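Local coordinates for protein mitomycin biosynthesis 6-O-methyltransferase (Streptomyces lavendulae, PDB 3GWZ) that transfers the methyl group of S-adenosyl-L-methionine to the 6-oxygen of demethylated mitomycins A and B, forming the methoxy group on their quinone, at residues 128-131 with 132-136; 174-177 with 178-182; 313-316 with 317-320; 332-335 with 336-340. All coordinates share one frame; numbering follows the deposited sequence.

Contact 1: 128-131 with 132-136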
loop_
_atom_site.group_PDB
_atom_site.type_symbol
_atom_site.label_atom_id
_atom_site.label_comp_id
_atom_site.label_asym_id
_atom_site.label_seq_id
_atom_site.Cartn_x
_atom_site.Cartn_y
_atom_site.Cartn_z
ATOM N N ALA A 128 -1.686 -8.111 -11.723
ATOM C CA ALA A 128 -2.152 -8.256 -10.343
ATOM C C ALA A 128 -3.667 -8.411 -10.255
ATOM O O ALA A 128 -4.173 -9.222 -9.477
ATOM C CB ALA A 128 -1.701 -7.075 -9.484
ATOM N N THR A 129 -4.399 -7.623 -11.034
ATOM C CA THR A 129 -5.857 -7.728 -10.987
ATOM C C THR A 129 -6.300 -9.018 -11.645
ATOM O O THR A 129 -7.250 -9.662 -11.179
ATOM C CB THR A 129 -6.562 -6.534 -11.656
ATOM O OG1 THR A 129 -5.991 -6.303 -12.953
ATOM C CG2 THR A 129 -6.408 -5.294 -10.785
ATOM N N ASP A 130 -5.609 -9.415 -12.712
ATOM C CA ASP A 130 -5.993 -10.638 -13.413
ATOM C C ASP A 130 -5.737 -11.863 -12.529
ATOM O O ASP A 130 -6.536 -12.805 -12.499
ATOM C CB ASP A 130 -5.267 -10.769 -14.756
ATOM C CG ASP A 130 -6.120 -11.448 -15.819
ATOM O OD1 ASP A 130 -7.298 -11.773 -15.543
ATOM O OD2 ASP A 130 -5.611 -11.654 -16.937
ATOM N N ALA A 131 -4.627 -11.854 -11.799
ATOM C CA ALA A 131 -4.320 -12.987 -10.926
ATOM C C ALA A 131 -5.448 -13.189 -9.920
ATOM O O ALA A 131 -5.853 -14.315 -9.660
ATOM C CB ALA A 131 -2.996 -12.787 -10.213
ATOM N N ARG A 132 -5.966 -12.094 -9.368
ATOM C CA ARG A 132 -7.040 -12.178 -8.377
ATOM C C ARG A 132 -8.384 -12.566 -8.984
ATOM O O ARG A 132 -9.183 -13.247 -8.347
ATOM C CB ARG A 132 -7.152 -10.865 -7.587
ATOM C CG ARG A 132 -5.982 -10.678 -6.622
ATOM C CD ARG A 132 -5.831 -9.255 -6.106
ATOM N NE ARG A 132 -4.765 -9.209 -5.109
ATOM C CZ ARG A 132 -3.467 -9.176 -5.400
ATOM N NH1 ARG A 132 -3.066 -9.158 -6.668
ATOM N NH2 ARG A 132 -2.565 -9.150 -4.422
ATOM N N PHE A 133 -8.623 -12.112 -10.213
ATOM C CA PHE A 133 -9.811 -12.477 -10.999
ATOM C C PHE A 133 -9.802 -13.985 -11.258
ATOM O O PHE A 133 -10.791 -14.675 -11.022
ATOM C CB PHE A 133 -9.765 -11.674 -12.316
ATOM C CG PHE A 133 -10.896 -11.960 -13.298
ATOM C CD1 PHE A 133 -12.210 -12.041 -12.882
ATOM C CD2 PHE A 133 -10.622 -12.067 -14.660
ATOM C CE1 PHE A 133 -13.244 -12.278 -13.806
ATOM C CE2 PHE A 133 -11.642 -12.296 -15.595
ATOM C CZ PHE A 133 -12.959 -12.399 -15.156
ATOM N N GLN A 134 -8.664 -14.491 -11.720
ATOM C CA GLN A 134 -8.501 -15.913 -12.027
ATOM C C GLN A 134 -8.549 -16.809 -10.785
ATOM O O GLN A 134 -8.814 -18.008 -10.884
ATOM C CB GLN A 134 -7.168 -16.138 -12.739
ATOM C CG GLN A 134 -7.088 -15.508 -14.113
ATOM C CD GLN A 134 -5.679 -15.515 -14.661
ATOM O OE1 GLN A 134 -4.767 -16.090 -14.056
ATOM N NE2 GLN A 134 -5.483 -14.862 -15.801
ATOM N N ALA A 135 -8.266 -16.231 -9.624
ATOM C CA ALA A 135 -8.282 -16.987 -8.374
ATOM C C ALA A 135 -9.688 -17.481 -8.037
ATOM O O ALA A 135 -9.853 -18.514 -7.384
ATOM C CB ALA A 135 -7.736 -16.134 -7.238
ATOM N N ALA A 136 -10.701 -16.739 -8.483
ATOM C CA ALA A 136 -12.091 -17.104 -8.235
ATOM C C ALA A 136 -12.412 -18.509 -8.726
ATOM O O ALA A 136 -12.052 -18.883 -9.844
ATOM C CB ALA A 136 -13.047 -16.096 -8.881
HETATM O O HOH W 1 -8.448 -13.934 -16.876
HETATM O O HOH W 2 -3.476 -13.398 -17.585
#

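Contact 2: 174-177 with 178-182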
loop_
_atom_site.group_PDB
_atom_site.type_symbol
_atom_site.label_atom_id
_atom_site.label_comp_id
_atom_site.label_asym_id
_atom_site.label_seq_id
_atom_site.Cartn_x
_atom_site.Cartn_y
_atom_site.Cartn_z
ATOM N N LYS A 174 -19.098 -9.022 -5.571
ATOM C CA LYS A 174 -17.710 -9.472 -5.489
ATOM C C LYS A 174 -17.189 -9.915 -6.858
ATOM O O LYS A 174 -16.094 -9.531 -7.264
ATOM C CB LYS A 174 -17.558 -10.603 -4.468
ATOM C CG LYS A 174 -17.925 -10.199 -3.049
ATOM C CD LYS A 174 -17.935 -11.402 -2.108
ATOM C CE LYS A 174 -18.379 -11.007 -0.702
ATOM N NZ LYS A 174 -17.509 -9.950 -0.109
ATOM N N ALA A 175 -17.980 -10.717 -7.566
ATOM C CA ALA A 175 -17.638 -11.122 -8.923
ATOM C C ALA A 175 -17.516 -9.909 -9.850
ATOM O O ALA A 175 -16.569 -9.799 -10.631
ATOM C CB ALA A 175 -18.673 -12.101 -9.457
ATOM N N ARG A 176 -18.482 -8.998 -9.764
ATOM C CA ARG A 176 -18.457 -7.772 -10.562
ATOM C C ARG A 176 -17.170 -6.989 -10.304
ATOM O O ARG A 176 -16.524 -6.495 -11.230
ATOM C CB ARG A 176 -19.678 -6.903 -10.226
ATOM C CG ARG A 176 -19.897 -5.691 -11.139
ATOM C CD ARG A 176 -20.952 -4.763 -10.526
ATOM N NE ARG A 176 -22.127 -5.519 -10.093
ATOM C CZ ARG A 176 -22.822 -5.276 -8.986
ATOM N NH1 ARG A 176 -22.470 -4.294 -8.172
ATOM N NH2 ARG A 176 -23.871 -6.026 -8.688
ATOM N N GLU A 177 -16.790 -6.901 -9.039
ATOM C CA GLU A 177 -15.611 -6.138 -8.652
ATOM C C GLU A 177 -14.329 -6.770 -9.206
ATOM O O GLU A 177 -13.497 -6.066 -9.776
ATOM C CB GLU A 177 -15.547 -5.997 -7.123
ATOM C CG GLU A 177 -14.177 -5.611 -6.569
ATOM C CD GLU A 177 -13.988 -4.113 -6.451
ATOM O OE1 GLU A 177 -14.613 -3.367 -7.233
ATOM O OE2 GLU A 177 -13.211 -3.679 -5.572
ATOM N N LEU A 178 -14.172 -8.088 -9.053
ATOM C CA LEU A 178 -12.984 -8.769 -9.583
ATOM C C LEU A 178 -12.850 -8.585 -11.094
ATOM O O LEU A 178 -11.756 -8.316 -11.604
ATOM C CB LEU A 178 -13.001 -10.267 -9.263
ATOM C CG LEU A 178 -12.774 -10.620 -7.795
ATOM C CD1 LEU A 178 -12.959 -12.115 -7.604
ATOM C CD2 LEU A 178 -11.386 -10.163 -7.367
ATOM N N PHE A 179 -13.956 -8.749 -11.811
ATOM C CA PHE A 179 -13.906 -8.565 -13.256
ATOM C C PHE A 179 -13.646 -7.102 -13.661
ATOM O O PHE A 179 -12.752 -6.809 -14.471
ATOM C CB PHE A 179 -15.168 -9.065 -13.949
ATOM C CG PHE A 179 -15.243 -8.635 -15.389
ATOM C CD1 PHE A 179 -14.253 -9.020 -16.282
ATOM C CD2 PHE A 179 -16.257 -7.813 -15.835
ATOM C CE1 PHE A 179 -14.290 -8.605 -17.613
ATOM C CE2 PHE A 179 -16.304 -7.395 -17.164
ATOM C CZ PHE A 179 -15.317 -7.799 -18.052
ATOM N N ASN A 180 -14.427 -6.184 -13.108
ATOM C CA ASN A 180 -14.270 -4.772 -13.465
ATOM C C ASN A 180 -12.894 -4.198 -13.141
ATOM O O ASN A 180 -12.404 -3.321 -13.853
ATOM C CB ASN A 180 -15.373 -3.925 -12.832
ATOM C CG ASN A 180 -16.709 -4.117 -13.523
ATOM O OD1 ASN A 180 -16.776 -4.690 -14.612
ATOM N ND2 ASN A 180 -17.772 -3.640 -12.898
ATOM N N ARG A 181 -12.277 -4.691 -12.067
ATOM C CA ARG A 181 -10.896 -4.331 -11.751
ATOM C C ARG A 181 -9.921 -4.881 -12.798
ATOM O O ARG A 181 -8.984 -4.196 -13.196
ATOM C CB ARG A 181 -10.490 -4.836 -10.357
ATOM C CG ARG A 181 -10.969 -3.967 -9.195
ATOM C CD ARG A 181 -10.566 -4.559 -7.840
ATOM N NE ARG A 181 -9.125 -4.467 -7.599
ATOM C CZ ARG A 181 -8.519 -3.421 -7.040
ATOM N NH1 ARG A 181 -9.230 -2.354 -6.672
ATOM N NH2 ARG A 181 -7.199 -3.437 -6.845
ATOM N N ALA A 182 -10.129 -6.117 -13.238
ATOM C CA ALA A 182 -9.200 -6.723 -14.189
ATOM C C ALA A 182 -9.312 -6.075 -15.567
ATOM O O ALA A 182 -8.309 -5.877 -16.253
ATOM C CB ALA A 182 -9.424 -8.233 -14.286
HETATM O O HOH W 3 -11.939 -1.423 -7.510
#

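Contact 3: 313-316 with 317-320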
loop_
_atom_site.group_PDB
_atom_site.type_symbol
_atom_site.label_atom_id
_atom_site.label_comp_id
_atom_site.label_asym_id
_atom_site.label_seq_id
_atom_site.Cartn_x
_atom_site.Cartn_y
_atom_site.Cartn_z
ATOM N N ARG A 313 0.163 -13.683 -38.214
ATOM C CA ARG A 313 0.900 -14.489 -37.243
ATOM C C ARG A 313 0.663 -13.973 -35.827
ATOM O O ARG A 313 1.502 -13.278 -35.266
ATOM C CB ARG A 313 2.398 -14.505 -37.566
ATOM C CG ARG A 313 3.129 -15.696 -36.958
ATOM C CD ARG A 313 4.628 -15.485 -36.932
ATOM N NE ARG A 313 4.969 -14.207 -36.319
ATOM C CZ ARG A 313 6.193 -13.864 -35.933
ATOM N NH1 ARG A 313 7.203 -14.711 -36.086
ATOM N NH2 ARG A 313 6.402 -12.675 -35.386
ATOM N N PRO A 314 -0.504 -14.298 -35.254
ATOM C CA PRO A 314 -0.859 -13.808 -33.916
ATOM C C PRO A 314 0.099 -14.359 -32.855
ATOM O O PRO A 314 0.536 -15.506 -32.957
ATOM C CB PRO A 314 -2.267 -14.373 -33.686
ATOM C CG PRO A 314 -2.720 -14.910 -35.010
ATOM C CD PRO A 314 -1.504 -15.229 -35.804
ATOM N N ALA A 315 0.428 -13.544 -31.861
ATOM C CA ALA A 315 1.231 -14.011 -30.738
ATOM C C ALA A 315 0.421 -14.994 -29.907
ATOM O O ALA A 315 -0.809 -14.916 -29.865
ATOM C CB ALA A 315 1.668 -12.838 -29.882
ATOM N N ALA A 316 1.108 -15.924 -29.255
ATOM C CA ALA A 316 0.442 -16.879 -28.374
ATOM C C ALA A 316 -0.481 -16.183 -27.370
ATOM O O ALA A 316 -1.590 -16.643 -27.133
ATOM C CB ALA A 316 1.460 -17.742 -27.652
ATOM N N SER A 317 -0.021 -15.074 -26.790
ATOM C CA SER A 317 -0.809 -14.357 -25.792
ATOM C C SER A 317 -2.148 -13.890 -26.357
ATOM O O SER A 317 -3.168 -13.901 -25.663
ATOM C CB SER A 317 -0.030 -13.154 -25.248
ATOM O OG SER A 317 -0.807 -12.445 -24.294
ATOM N N THR A 318 -2.128 -13.460 -27.612
ATOM C CA THR A 318 -3.330 -12.982 -28.280
ATOM C C THR A 318 -4.315 -14.130 -28.438
ATOM O O THR A 318 -5.524 -13.965 -28.260
ATOM C CB THR A 318 -3.000 -12.388 -29.657
ATOM O OG1 THR A 318 -2.218 -11.198 -29.485
ATOM C CG2 THR A 318 -4.279 -12.059 -30.437
ATOM N N LEU A 319 -3.785 -15.300 -28.759
ATOM C CA LEU A 319 -4.611 -16.487 -28.907
ATOM C C LEU A 319 -5.100 -17.043 -27.556
ATOM O O LEU A 319 -6.189 -17.609 -27.468
ATOM C CB LEU A 319 -3.872 -17.548 -29.732
ATOM C CG LEU A 319 -3.531 -17.106 -31.166
ATOM C CD1 LEU A 319 -2.926 -18.262 -31.956
ATOM C CD2 LEU A 319 -4.775 -16.584 -31.891
ATOM N N PHE A 320 -4.306 -16.889 -26.502
ATOM C CA PHE A 320 -4.774 -17.288 -25.175
ATOM C C PHE A 320 -5.988 -16.449 -24.764
ATOM O O PHE A 320 -6.974 -16.971 -24.248
ATOM C CB PHE A 320 -3.652 -17.183 -24.127
ATOM C CG PHE A 320 -2.725 -18.366 -24.125
ATOM C CD1 PHE A 320 -3.204 -19.634 -23.823
ATOM C CD2 PHE A 320 -1.378 -18.214 -24.429
ATOM C CE1 PHE A 320 -2.355 -20.730 -23.825
ATOM C CE2 PHE A 320 -0.529 -19.299 -24.435
ATOM C CZ PHE A 320 -1.014 -20.559 -24.129
HETATM O O HOH W 4 -0.886 -10.813 -31.982
#

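Contact 4: 332-335 with 336-340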
loop_
_atom_site.group_PDB
_atom_site.type_symbol
_atom_site.label_atom_id
_atom_site.label_comp_id
_atom_site.label_asym_id
_atom_site.label_seq_id
_atom_site.Cartn_x
_atom_site.Cartn_y
_atom_site.Cartn_z
ATOM N N ALA A 332 -14.817 -14.270 -29.304
ATOM C CA ALA A 332 -13.729 -14.624 -30.204
ATOM C C ALA A 332 -13.111 -13.347 -30.742
ATOM O O ALA A 332 -13.813 -12.364 -30.971
ATOM C CB ALA A 332 -14.246 -15.467 -31.369
ATOM N N GLU A 333 -11.800 -13.366 -30.947
ATOM C CA GLU A 333 -11.121 -12.267 -31.621
ATOM C C GLU A 333 -11.341 -12.434 -33.108
ATOM O O GLU A 333 -11.535 -13.557 -33.594
ATOM C CB GLU A 333 -9.618 -12.272 -31.309
ATOM C CG GLU A 333 -9.275 -12.311 -29.820
ATOM C CD GLU A 333 -9.548 -10.994 -29.096
ATOM O OE1 GLU A 333 -10.317 -10.155 -29.621
ATOM O OE2 GLU A 333 -8.999 -10.800 -27.985
ATOM N N ARG A 334 -11.307 -11.318 -33.830
ATOM C CA ARG A 334 -11.554 -11.319 -35.262
ATOM C C ARG A 334 -10.432 -10.593 -36.010
ATOM O O ARG A 334 -9.720 -9.767 -35.429
ATOM C CB ARG A 334 -12.890 -10.631 -35.562
ATOM C CG ARG A 334 -14.133 -11.472 -35.241
ATOM C CD ARG A 334 -15.388 -10.603 -35.351
ATOM N NE ARG A 334 -16.602 -11.335 -35.022
ATOM C CZ ARG A 334 -17.220 -11.273 -33.846
ATOM N NH1 ARG A 334 -16.739 -10.496 -32.871
ATOM N NH2 ARG A 334 -18.329 -11.979 -33.650
ATOM N N SER A 335 -10.276 -10.920 -37.290
ATOM C CA SER A 335 -9.395 -10.175 -38.188
ATOM C C SER A 335 -10.139 -8.940 -38.684
ATOM O O SER A 335 -11.355 -8.843 -38.531
ATOM C CB SER A 335 -9.000 -11.036 -39.388
ATOM O OG SER A 335 -10.094 -11.179 -40.278
ATOM N N GLU A 336 -9.421 -7.994 -39.279
ATOM C CA GLU A 336 -10.087 -6.817 -39.828
ATOM C C GLU A 336 -11.104 -7.193 -40.909
ATOM O O GLU A 336 -12.168 -6.604 -40.980
ATOM C CB GLU A 336 -9.072 -5.801 -40.366
ATOM C CG GLU A 336 -9.698 -4.495 -40.823
ATOM C CD GLU A 336 -8.669 -3.460 -41.264
ATOM O OE1 GLU A 336 -7.613 -3.329 -40.604
ATOM O OE2 GLU A 336 -8.927 -2.770 -42.273
ATOM N N SER A 337 -10.779 -8.180 -41.742
ATOM C CA SER A 337 -11.689 -8.586 -42.810
ATOM C C SER A 337 -12.953 -9.227 -42.250
ATOM O O SER A 337 -14.046 -9.063 -42.797
ATOM C CB SER A 337 -11.007 -9.536 -43.802
ATOM O OG SER A 337 -10.628 -10.751 -43.186
ATOM N N GLU A 338 -12.810 -9.966 -41.159
ATOM C CA GLU A 338 -13.984 -10.494 -40.478
ATOM C C GLU A 338 -14.874 -9.373 -39.938
ATOM O O GLU A 338 -16.099 -9.416 -40.087
ATOM C CB GLU A 338 -13.570 -11.493 -39.387
ATOM C CG GLU A 338 -13.240 -12.865 -39.976
ATOM C CD GLU A 338 -12.493 -13.776 -39.016
ATOM O OE1 GLU A 338 -11.948 -13.284 -38.007
ATOM O OE2 GLU A 338 -12.446 -14.991 -39.281
ATOM N N PHE A 339 -14.271 -8.358 -39.322
ATOM C CA PHE A 339 -15.053 -7.221 -38.858
ATOM C C PHE A 339 -15.723 -6.526 -40.052
ATOM O O PHE A 339 -16.902 -6.174 -39.995
ATOM C CB PHE A 339 -14.187 -6.212 -38.098
ATOM C CG PHE A 339 -14.099 -6.470 -36.617
ATOM C CD1 PHE A 339 -15.244 -6.529 -35.836
ATOM C CD2 PHE A 339 -12.866 -6.638 -36.004
ATOM C CE1 PHE A 339 -15.157 -6.769 -34.468
ATOM C CE2 PHE A 339 -12.775 -6.868 -34.636
ATOM C CZ PHE A 339 -13.920 -6.930 -33.872
ATOM N N ALA A 340 -14.959 -6.337 -41.127
ATOM C CA ALA A 340 -15.449 -5.617 -42.305
ATOM C C ALA A 340 -16.695 -6.274 -42.884
ATOM O O ALA A 340 -17.628 -5.589 -43.303
ATOM C CB ALA A 340 -14.351 -5.517 -43.362
HETATM O O HOH W 5 -12.999 -14.964 -35.570
#

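Contact 1: 128-131 with 132-136
Arg132 folds back one helical turn to reach Ala128, and its NH1 donates to Ala128 O at 3.0 Å. This and the other pairs are i to i+3 and i to i+4 contacts along the last turns of helix 126-135. The acceptor lies in the guanidinium plane, whereas the donor stands 42° out of the carbonyl plane and so is not on a lone pair. The same oxygen takes a weak backbone bond from Arg132 N, 3.4 Å from Ala128 O. With CG beside the backbone N (chi1 -72°), the extended arginine chain runs back along the helix to this carbonyl. NH2 of the same group binds Leu119 O. Routine helix bonds follow, the shortest being Gln134 N to Asp130 O at 2.8 Å.

Water-mediated contacts join Asp130 to Gln134. One water donates to Asp130 OD1 and accepts from Gln134 NE2; a second, 2.8 Å from Asp130 OD2, does the same for the other oxygen and lies 3.1 Å from Gln134 NE2. The amide thus addresses both waters, while its OE1 accepts from His56.

Asp130 also touches the Phe133 ring, OD1 lying at its edge, in plane, 3.5 Å from CD2; carboxylate and ring are only 17° apart.

As for packing, the Phe133 side chain meets Leu178 and Ala182 of helix 173-197, and Ala131 and Gln134 touch Leu46 of the second subunit.

Chemically, the amide orientation of Gln134 is fixed from both ends, and the two donating waters would be expected to support a negative charge on Asp130. The doubly held Ala128 O shows a side chain reinforcing a turn whose own backbone bond is long.

Contact 2: 174-177 with 178-182
The Glu177 carboxylate and the Arg181 guanidinium are turned 48° against each other, OE2 of Glu177 coming at the guanidinium obliquely, and the Arg176 guanidinium and the Asn180 amide are 44° apart. Both are i to i+4 pairs along helix 173-197 of a class I AdoMet-dependent methyltransferase. A fifth flat group, the Phe179 ring, turns off the helix to meet Phe165 edge-to-face and touches bound S-adenosyl-L-homocysteine.

Opposite charges approach without forming a salt bridge: Glu177 OE2 stays 4.3 Å from Arg181 NH1. The carboxylate rests on the aliphatic part of the arginine, OE2 of Glu177 lying 3.6 Å from Arg181 CD. The glutamate bends at chi2 (91°), which carries its carboxylate across the arginine chain. A water spans the charged ends, accepting from Arg181 NH1 at 3.0 Å and donating only weakly to Glu177 OE2 at 3.2 Å. Glu177 OE1 has its salt bridge elsewhere, with Arg213.

Arg176 and Asn180 run side by side and point the same way. Their polar ends diverge in partners: the guanidinium binds the backbone oxygens of Thr169 and His170, the amide nitrogen binds Glu240. In the backbone of the same pair the Asn180 N to Arg176 O bond, 2.8 Å, is the shortest of four backbone bonds between the segments. Each carbonyl is approached somewhat out of its plane, the usual helical geometry.

Side-chain contact within this second pair is closest where Asn180 ND2 meets Arg176 CG at 3.4 Å.

Contact 3: 313-316 with 317-320
Ala315 O is gripped by two backbone donors of the helix's first turn: Leu319 N at 3.2 Å, lying in the carbonyl plane, and Thr318 N at 3.0 Å, a weak bond with an angle of only 123°. Ala315 is the N-cap residue of helix 316-329. One residue on, Phe320 N to Ala316 O is shorter, 2.8 Å.

A water bridges the N-cap to the third helical residue. It accepts from Ala315 N at 3.0 Å and lies 2.9 Å from Thr318 OG1, which is placed beside the backbone N (chi1 -66°) and so faces back toward the cap.

Apolar contacts close the turn. Pro314, just before the N-cap, sets CB 3.8 Å from Leu319 CD2, the pairing of a hydrophobic staple. Ala316 CB also rests 4.1 Å from Phe320 CE2. The second subunit packs here too, its Arg93, Thr97 and Val98 meeting Pro314, Leu319 and Ala316.

The N-cap alanine has no side-chain acceptor to offer; the first turn is held by backbone bonds, a bridging water and the Pro314-Leu319 staple, and the same turn packs against the second subunit, with a weak hydrogen bond from its Gln47 to Ser317 OG.

Contact 4: 332-335 with 336-340
Glu338 reaches back over the first turn of helix 336-344 to Ser335, and its side chain can be followed atom by atom. CB lies 3.6 Å from Ser335 O. CG is placed beside the backbone N (chi1 -80°) and passes Ser335 OG at the same range. CD continues along this serine, and at the tip OE1 accepts from Ser335 N at 3.0 Å. That bond is straight (168°), and it meets OE1 on the anti side, 27° out of the carboxylate plane. The same oxygen receives a water, 3.1 Å from Glu338 OE1, that also donates to Glu333 O.

Ser335 is the N-cap and Glu338 the third helical residue, so this is the side-chain-to-backbone half of a capping box. The serine hydroxyl has a further hydrogen bond, OG to Ser337 OG at 3.0 Å, whose direction is open.

Arg334 packs beside the cap: its CB sits over one face of the Phe339 ring, 4.1 Å from the centroid, in a CH-pi contact. The chain runs on past the rim, CD near CE1, and the guanidinium forms a salt bridge to Asp283 and hydrogen bonds to the backbone oxygens of Trp281 and Leu278. Glu333, pointing the other way, binds His279 ND1, the inferred proton acceptor, and Asn308 ND2 of the substrate site.

The 332-335 loop connects helix 316-329 to helix 336-344. Arg334 pairs by its backbone with Ile310, just beyond strand 302-308, while Glu336 binds Ser353 of strand 348-355, tying the start of the helix to the edge of the sheet.

Contacts 1 and 2 lie on touching helices, with centres 9 Å apart and Phe133 CE1 3.7 Å from Phe179 CB. Contacts 3 and 4 open successive helices, 316-329 and 336-344; their centres are 15 Å apart and their nearest atoms about 4 Å, without touching. Contact 2 brings the Phe179 side chain about 4 Å from S-adenosyl-L-homocysteine, whereas contact 4 brings that of Glu333 about 3 Å from the side chain of His279, and in contact 3 the Thr318 side chain is about 5 Å from that of Asn308. Contacts 2 and 4 are about 12 Å apart at their nearest atoms. Contacts 1, 3 and, through Ala332, contact 4 meet the second subunit.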